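Side-chain contacts in fiber KNOB domain (Avirulent turkey hemorrhagic enteritis virus, PDB 4D63), which forms the trimeric head of the viral fibre and binds sialic acid of sialyllactose, consistent with a role in attachment to host cells: residues N112-P117 / G169-I174; V135-E138 / S142-Q145. All coordinates share one frame; numbering follows the deposited sequence.

How the contacts relate
Both contacts lie on the same side of the centre of the chain, their own centres about 10 Å apart, and strand 171-176 connects them by pairing with strand 129-137. Contact 1 is buried and apolar: a tyrosine from strand 113-120 reaches two isoleucines of 169-174 with no backbone pairing between the segments. Contact 2 is farther from the chain's centre and partly buried, and it joins neighbouring strands of one beta hairpin through main-chain hydrogen bonds, with side chains on two sheet faces. Ile171 packs on Val135 and Leu137, so that face of contact 2 runs into contact 1. A classic bulge in strand 171-176 sets Lys172 and Met173 against the single residue Ile136.

Contact 1: N112-P117 / G169-I174; sequences NTYIVP and GNIKMI
Tyr114 holds CG anti to its carbonyl carbon (chi1 -58°), and the ring then reaches across to two isoleucine methyls. Ile174 meets it with an extended arm: a chi2 of 174° carries CD1 over one face of the ring. CD1 of Ile174 lies 4.1 Å from the centroid of the Tyr114 ring, 23° off its normal, a CH-pi contact. It sits toward the inner end of the ring, where CG of Tyr114 is 3.8 Å from CD1 of Ile174. The CD1 methyl of Ile171 comes obliquely to the hydroxyl end of the ring. CZ of Tyr114 is modelled 3.4 Å from CD1 of Ile171, but the still shorter approach of this methyl to OH makes its exact position doubtful.

The CA atoms of Tyr114 and Ile174 are 9.3 Å apart, so side chains alone bridge the interior between strands 113-120 and 171-176. Phe105, whose ring meets that of Tyr114, also touches Ile174. Tyrosine suits this place because its ring is long enough to span the gap, while the unbranched ends of the isoleucines present methyls to it. Dispersion and CH-pi contacts therefore join the two strands across the interior, with no hydrogen bond between these segments.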
ATOM      1  N   ASN A 112       8.155 -18.613  -0.153  1.00 46.82           N
ATOM      2  CA  ASN A 112       7.558 -17.740  -1.159  1.00 46.94           C
ATOM      3  C   ASN A 112       8.166 -16.320  -1.147  1.00 42.03           C
ATOM      4  O   ASN A 112       7.464 -15.293  -1.159  1.00 36.53           O
ATOM      5  CB  ASN A 112       6.029 -17.732  -0.996  1.00 52.84           C
ATOM      6  CG  ASN A 112       5.393 -19.058  -1.427  1.00 57.83           C
ATOM      7  OD1 ASN A 112       4.963 -19.845  -0.579  1.00 57.64           O
ATOM      8  ND2 ASN A 112       5.344 -19.312  -2.758  1.00 57.68           N
ATOM      9  N   THR A 113       9.494 -16.299  -1.103  1.00 36.43           N
ATOM     10  CA  THR A 113      10.281 -15.091  -1.146  1.00 35.38           C
ATOM     11  C   THR A 113      11.192 -15.181  -2.355  1.00 36.06           C
ATOM     12  O   THR A 113      12.026 -16.088  -2.430  1.00 34.51           O
ATOM     13  CB  THR A 113      11.058 -14.928   0.163  1.00 34.54           C
ATOM     14  OG1 THR A 113      10.103 -14.843   1.211  1.00 33.60           O
ATOM     15  CG2 THR A 113      11.926 -13.661   0.167  1.00 33.59           C
ATOM     16  N   TYR A 114      10.964 -14.284  -3.326  1.00 34.37           N
ATOM     17  CA  TYR A 114      11.729 -14.262  -4.568  1.00 34.21           C
ATOM     18  C   TYR A 114      12.628 -13.034  -4.572  1.00 34.20           C
ATOM     19  O   TYR A 114      12.170 -11.896  -4.494  1.00 31.46           O
ATOM     20  CB  TYR A 114      10.781 -14.318  -5.784  1.00 36.59           C
ATOM     21  CG  TYR A 114       9.922 -15.576  -5.721  1.00 42.14           C
ATOM     22  CD1 TYR A 114       8.789 -15.624  -4.911  1.00 44.41           C
ATOM     23  CD2 TYR A 114      10.285 -16.736  -6.406  1.00 44.39           C
ATOM     24  CE1 TYR A 114       8.019 -16.770  -4.817  1.00 49.84           C
ATOM     25  CE2 TYR A 114       9.517 -17.893  -6.309  1.00 47.05           C
ATOM     26  CZ  TYR A 114       8.396 -17.910  -5.501  1.00 47.27           C
ATOM     27  OH  TYR A 114       7.624 -19.060  -5.385  1.00 56.49           O
ATOM     28  N   ILE A 115      13.923 -13.291  -4.647  1.00 34.00           N
ATOM     29  CA  ILE A 115      14.936 -12.273  -4.533  1.00 36.07           C
ATOM     30  C   ILE A 115      15.560 -12.015  -5.890  1.00 36.89           C
ATOM     31  O   ILE A 115      16.111 -12.931  -6.522  1.00 35.99           O
ATOM     32  CB  ILE A 115      16.032 -12.703  -3.536  1.00 36.80           C
ATOM     33  CG1 ILE A 115      15.397 -13.037  -2.177  1.00 38.11           C
ATOM     34  CG2 ILE A 115      17.085 -11.612  -3.417  1.00 37.67           C
ATOM     35  CD1 ILE A 115      16.385 -13.372  -1.075  1.00 40.99           C
ATOM     36  N   VAL A 116      15.475 -10.753  -6.305  1.00 37.12           N
ATOM     37  CA  VAL A 116      15.930 -10.295  -7.600  1.00 36.49           C
ATOM     38  C   VAL A 116      17.170  -9.418  -7.412  1.00 36.75           C
ATOM     39  O   VAL A 116      17.030  -8.241  -7.117  1.00 36.19           O
ATOM     40  CB  VAL A 116      14.830  -9.468  -8.310  1.00 38.03           C
ATOM     41  CG1 VAL A 116      15.316  -8.979  -9.677  1.00 37.66           C
ATOM     42  CG2 VAL A 116      13.552 -10.289  -8.467  1.00 38.83           C
ATOM     43  N   PRO A 117      18.397  -9.990  -7.553  1.00 38.61           N
ATOM     44  CA  PRO A 117      19.608  -9.149  -7.462  1.00 40.75           C
ATOM     45  C   PRO A 117      19.599  -8.184  -8.596  1.00 39.03           C
ATOM     46  O   PRO A 117      19.197  -8.562  -9.698  1.00 39.12           O
ATOM     47  CB  PRO A 117      20.774 -10.132  -7.630  1.00 42.05           C
ATOM     48  CG  PRO A 117      20.174 -11.346  -8.218  1.00 44.63           C
ATOM     49  CD  PRO A 117      18.733 -11.402  -7.782  1.00 41.04           C
ATOM     50  N   GLY A 169       2.834 -25.509  -7.512  1.00 58.68           N
ATOM     51  CA  GLY A 169       3.762 -25.709  -8.605  1.00 59.71           C
ATOM     52  C   GLY A 169       4.940 -24.778  -8.445  1.00 56.47           C
ATOM     53  O   GLY A 169       4.945 -23.951  -7.547  1.00 55.04           O
ATOM     54  N   ASN A 170       5.946 -24.967  -9.295  1.00 55.90           N
ATOM     55  CA  ASN A 170       7.063 -24.039  -9.440  1.00 59.25           C
ATOM     56  C   ASN A 170       6.708 -22.857 -10.358  1.00 60.10           C
ATOM     57  O   ASN A 170       6.011 -23.020 -11.370  1.00 46.92           O
ATOM     58  CB  ASN A 170       8.288 -24.741 -10.035  1.00 62.27           C
ATOM     59  CG  ASN A 170       8.919 -25.743  -9.087  1.00 70.20           C
ATOM     60  OD1 ASN A 170       8.603 -25.804  -7.893  1.00 63.35           O
ATOM     61  ND2 ASN A 170       9.835 -26.536  -9.621  1.00 74.38           N
ATOM     62  N   ILE A 171       7.250 -21.688 -10.024  1.00 60.70           N
ATOM     63  CA  ILE A 171       6.944 -20.442 -10.719  1.00 59.03           C
ATOM     64  C   ILE A 171       7.902 -20.227 -11.891  1.00 55.56           C
ATOM     65  O   ILE A 171       9.119 -20.320 -11.741  1.00 58.16           O
ATOM     66  CB  ILE A 171       6.938 -19.271  -9.706  1.00 58.94           C
ATOM     67  CG1 ILE A 171       5.721 -19.439  -8.790  1.00 60.19           C
ATOM     68  CG2 ILE A 171       6.873 -17.908 -10.380  1.00 55.79           C
ATOM     69  CD1 ILE A 171       5.736 -18.541  -7.577  1.00 61.65           C
ATOM     70  N   LYS A 172       7.315 -19.972 -13.061  1.00 50.72           N
ATOM     71  CA  LYS A 172       8.035 -19.619 -14.284  1.00 51.38           C
ATOM     72  C   LYS A 172       8.252 -18.082 -14.331  1.00 45.23           C
ATOM     73  O   LYS A 172       9.251 -17.570 -14.837  1.00 39.44           O
ATOM     74  CB  LYS A 172       7.188 -20.074 -15.495  1.00 57.67           C
ATOM     75  CG  LYS A 172       7.865 -20.012 -16.869  1.00 71.02           C
ATOM     76  CD  LYS A 172       6.961 -19.437 -17.975  1.00 79.53           C
ATOM     77  CE  LYS A 172       5.737 -20.302 -18.290  1.00 84.60           C
ATOM     78  NZ  LYS A 172       6.109 -21.629 -18.863  1.00 89.74           N
ATOM     79  N   MET A 173       7.298 -17.340 -13.799  1.00 38.55           N
ATOM     80  CA  MET A 173       7.303 -15.916 -14.032  1.00 39.98           C
ATOM     81  C   MET A 173       6.380 -15.230 -13.039  1.00 34.59           C
ATOM     82  O   MET A 173       5.334 -15.774 -12.667  1.00 36.92           O
ATOM     83  CB  MET A 173       6.871 -15.640 -15.483  1.00 41.19           C
ATOM     84  CG  MET A 173       6.605 -14.181 -15.826  1.00 49.93           C
ATOM     85  SD  MET A 173       6.150 -13.908 -17.556  1.00 51.06           S
ATOM     86  CE  MET A 173       7.687 -13.501 -18.355  1.00 56.17           C
ATOM     87  N   ILE A 174       6.786 -14.045 -12.616  1.00 29.86           N
ATOM     88  CA  ILE A 174       5.970 -13.178 -11.811  1.00 33.19           C
ATOM     89  C   ILE A 174       5.800 -11.900 -12.616  1.00 34.09           C
ATOM     90  O   ILE A 174       6.802 -11.301 -13.050  1.00 34.89           O
ATOM     91  CB  ILE A 174       6.672 -12.889 -10.458  1.00 34.26           C
ATOM     92  CG1 ILE A 174       6.807 -14.200  -9.671  1.00 38.36           C
ATOM     93  CG2 ILE A 174       5.907 -11.888  -9.634  1.00 33.52           C
ATOM     94  CD1 ILE A 174       7.597 -14.099  -8.389  1.00 37.85           C
TER

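Contact 2: V135-E138 / S142-Q145; sequences VILE and SFIQ
The Phe143 ring meets strand 129-137 at its edge: CD1 of Leu137 and the carbonyl oxygen of Val135 both lie near the ring plane. CE1 of Phe143 is 3.6 Å from CD1 of Leu137, an apolar contact between side chains diagonally placed across the hairpin. A chi1 of -58° sends the ring toward the Leu137 side, and its turn about CB-CG presents the edge; elsewhere the ring touches Pro168. The second flat group, the Gln145 amide, is carried on an extended chain, and its OE1 comes 3.8 Å from CG2 of Val135. This oxygen accepts a hydrogen bond from the backbone N of Asn165, so a buried polar end is satisfied beside a valine methyl.

Between the strands, Val135 and Phe143 form an antiparallel hydrogen-bonded pair. N of Val135 donates to O of Phe143 over 2.9 Å at 164°, and N of Phe143 returns the bond to O of Val135 at 155°. O of Val135 also receives a CA-H...O contact from CA of Ser142, at 3.1 Å.

Ile136 and Ser142 make the next, non-hydrogen-bonded pair, with their side chains on the other face. There CD1 of Ile136 touches CB of Ser142 at 3.7 Å. Serine is small enough to leave room for the Ile136 methyl, and it turns its hydroxyl to Glu134, with which it is hydrogen-bonded. Backbone hydrogen bonds thus fix the hairpin's register close to its turn. One face, with Val135, Leu137 and Phe143, is largely apolar but takes in the Gln145 amide, satisfied by Asn165; the other is partly exposed and mixes Ile136 with Ser142.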
ATOM      1  N   VAL A 135       1.253 -14.664 -10.903  1.00 39.39           N
ATOM      2  CA  VAL A 135       2.306 -15.641 -10.716  1.00 38.71           C
ATOM      3  C   VAL A 135       2.000 -16.765 -11.693  1.00 40.86           C
ATOM      4  O   VAL A 135       0.966 -17.410 -11.568  1.00 39.89           O
ATOM      5  CB  VAL A 135       2.265 -16.139  -9.273  1.00 42.81           C
ATOM      6  CG1 VAL A 135       3.170 -17.335  -9.096  1.00 45.75           C
ATOM      7  CG2 VAL A 135       2.675 -15.014  -8.326  1.00 42.26           C
ATOM      8  N   ILE A 136       2.856 -16.940 -12.702  1.00 40.22           N
ATOM      9  CA  ILE A 136       2.648 -17.946 -13.752  1.00 40.19           C
ATOM     10  C   ILE A 136       3.454 -19.204 -13.391  1.00 38.55           C
ATOM     11  O   ILE A 136       4.683 -19.120 -13.244  1.00 36.93           O
ATOM     12  CB  ILE A 136       3.173 -17.503 -15.151  1.00 42.16           C
ATOM     13  CG1 ILE A 136       2.908 -16.042 -15.488  1.00 43.62           C
ATOM     14  CG2 ILE A 136       2.606 -18.397 -16.246  1.00 46.28           C
ATOM     15  CD1 ILE A 136       1.468 -15.680 -15.469  1.00 43.13           C
ATOM     16  N   LEU A 137       2.784 -20.351 -13.277  1.00 38.35           N
ATOM     17  CA  LEU A 137       3.462 -21.624 -13.006  1.00 41.38           C
ATOM     18  C   LEU A 137       4.031 -22.238 -14.285  1.00 44.54           C
ATOM     19  O   LEU A 137       3.646 -21.856 -15.401  1.00 40.10           O
ATOM     20  CB  LEU A 137       2.496 -22.608 -12.342  1.00 42.79           C
ATOM     21  CG  LEU A 137       1.944 -22.228 -10.973  1.00 44.89           C
ATOM     22  CD1 LEU A 137       1.233 -23.407 -10.350  1.00 48.66           C
ATOM     23  CD2 LEU A 137       3.053 -21.766 -10.051  1.00 48.99           C
ATOM     24  N   GLU A 138       4.927 -23.213 -14.133  1.00 50.17           N
ATOM     25  CA  GLU A 138       5.532 -23.897 -15.301  1.00 54.47           C
ATOM     26  C   GLU A 138       4.527 -24.602 -16.235  1.00 50.33           C
ATOM     27  O   GLU A 138       4.778 -24.703 -17.437  1.00 48.08           O
ATOM     28  CB  GLU A 138       6.653 -24.850 -14.877  1.00 60.27           C
ATOM     29  CG  GLU A 138       8.029 -24.193 -15.018  1.00 68.34           C
ATOM     30  CD  GLU A 138       9.098 -24.799 -14.129  1.00 75.90           C
ATOM     31  OE1 GLU A 138       8.940 -25.961 -13.694  1.00 78.14           O
ATOM     32  OE2 GLU A 138      10.102 -24.094 -13.867  1.00 82.30           O
ATOM     33  N   SER A 142      -1.951 -19.830 -13.605  1.00 44.23           N
ATOM     34  CA  SER A 142      -1.554 -18.563 -13.045  1.00 47.27           C
ATOM     35  C   SER A 142      -2.475 -18.191 -11.897  1.00 48.36           C
ATOM     36  O   SER A 142      -3.647 -18.597 -11.862  1.00 44.96           O
ATOM     37  CB  SER A 142      -1.518 -17.459 -14.130  1.00 48.25           C
ATOM     38  OG  SER A 142      -2.751 -16.771 -14.268  1.00 49.21           O
ATOM     39  N   PHE A 143      -1.918 -17.433 -10.948  1.00 46.43           N
ATOM     40  CA  PHE A 143      -2.648 -16.993  -9.768  1.00 46.46           C
ATOM     41  C   PHE A 143      -2.448 -15.500  -9.563  1.00 43.86           C
ATOM     42  O   PHE A 143      -1.324 -14.988  -9.606  1.00 38.76           O
ATOM     43  CB  PHE A 143      -2.210 -17.826  -8.548  1.00 50.37           C
ATOM     44  CG  PHE A 143      -2.432 -19.302  -8.751  1.00 54.63           C
ATOM     45  CD1 PHE A 143      -1.521 -20.060  -9.492  1.00 54.69           C
ATOM     46  CD2 PHE A 143      -3.592 -19.916  -8.286  1.00 55.77           C
ATOM     47  CE1 PHE A 143      -1.748 -21.404  -9.741  1.00 56.71           C
ATOM     48  CE2 PHE A 143      -3.820 -21.265  -8.528  1.00 55.06           C
ATOM     49  CZ  PHE A 143      -2.897 -22.006  -9.255  1.00 55.95           C
ATOM     50  N   ILE A 144      -3.549 -14.799  -9.368  1.00 40.48           N
ATOM     51  CA  ILE A 144      -3.502 -13.405  -9.035  1.00 42.38           C
ATOM     52  C   ILE A 144      -3.402 -13.326  -7.533  1.00 39.88           C
ATOM     53  O   ILE A 144      -4.194 -13.969  -6.831  1.00 41.17           O
ATOM     54  CB  ILE A 144      -4.780 -12.670  -9.492  1.00 47.37           C
ATOM     55  CG1 ILE A 144      -4.966 -12.804 -11.007  1.00 53.11           C
ATOM     56  CG2 ILE A 144      -4.758 -11.200  -9.055  1.00 45.16           C
ATOM     57  CD1 ILE A 144      -3.916 -12.064 -11.824  1.00 56.46           C
ATOM     58  N   GLN A 145      -2.476 -12.494  -7.054  1.00 38.33           N
ATOM     59  CA  GLN A 145      -2.169 -12.347  -5.631  1.00 36.31           C
ATOM     60  C   GLN A 145      -1.835 -10.930  -5.279  1.00 34.73           C
ATOM     61  O   GLN A 145      -1.352 -10.180  -6.119  1.00 31.57           O
ATOM     62  CB  GLN A 145      -0.945 -13.197  -5.275  1.00 39.97           C
ATOM     63  CG  GLN A 145      -1.232 -14.686  -5.272  1.00 41.15           C
ATOM     64  CD  GLN A 145      -0.011 -15.524  -5.004  1.00 44.09           C
ATOM     65  OE1 GLN A 145       1.093 -15.006  -4.863  1.00 49.36           O
ATOM     66  NE2 GLN A 145      -0.197 -16.838  -4.957  1.00 43.84           N
TER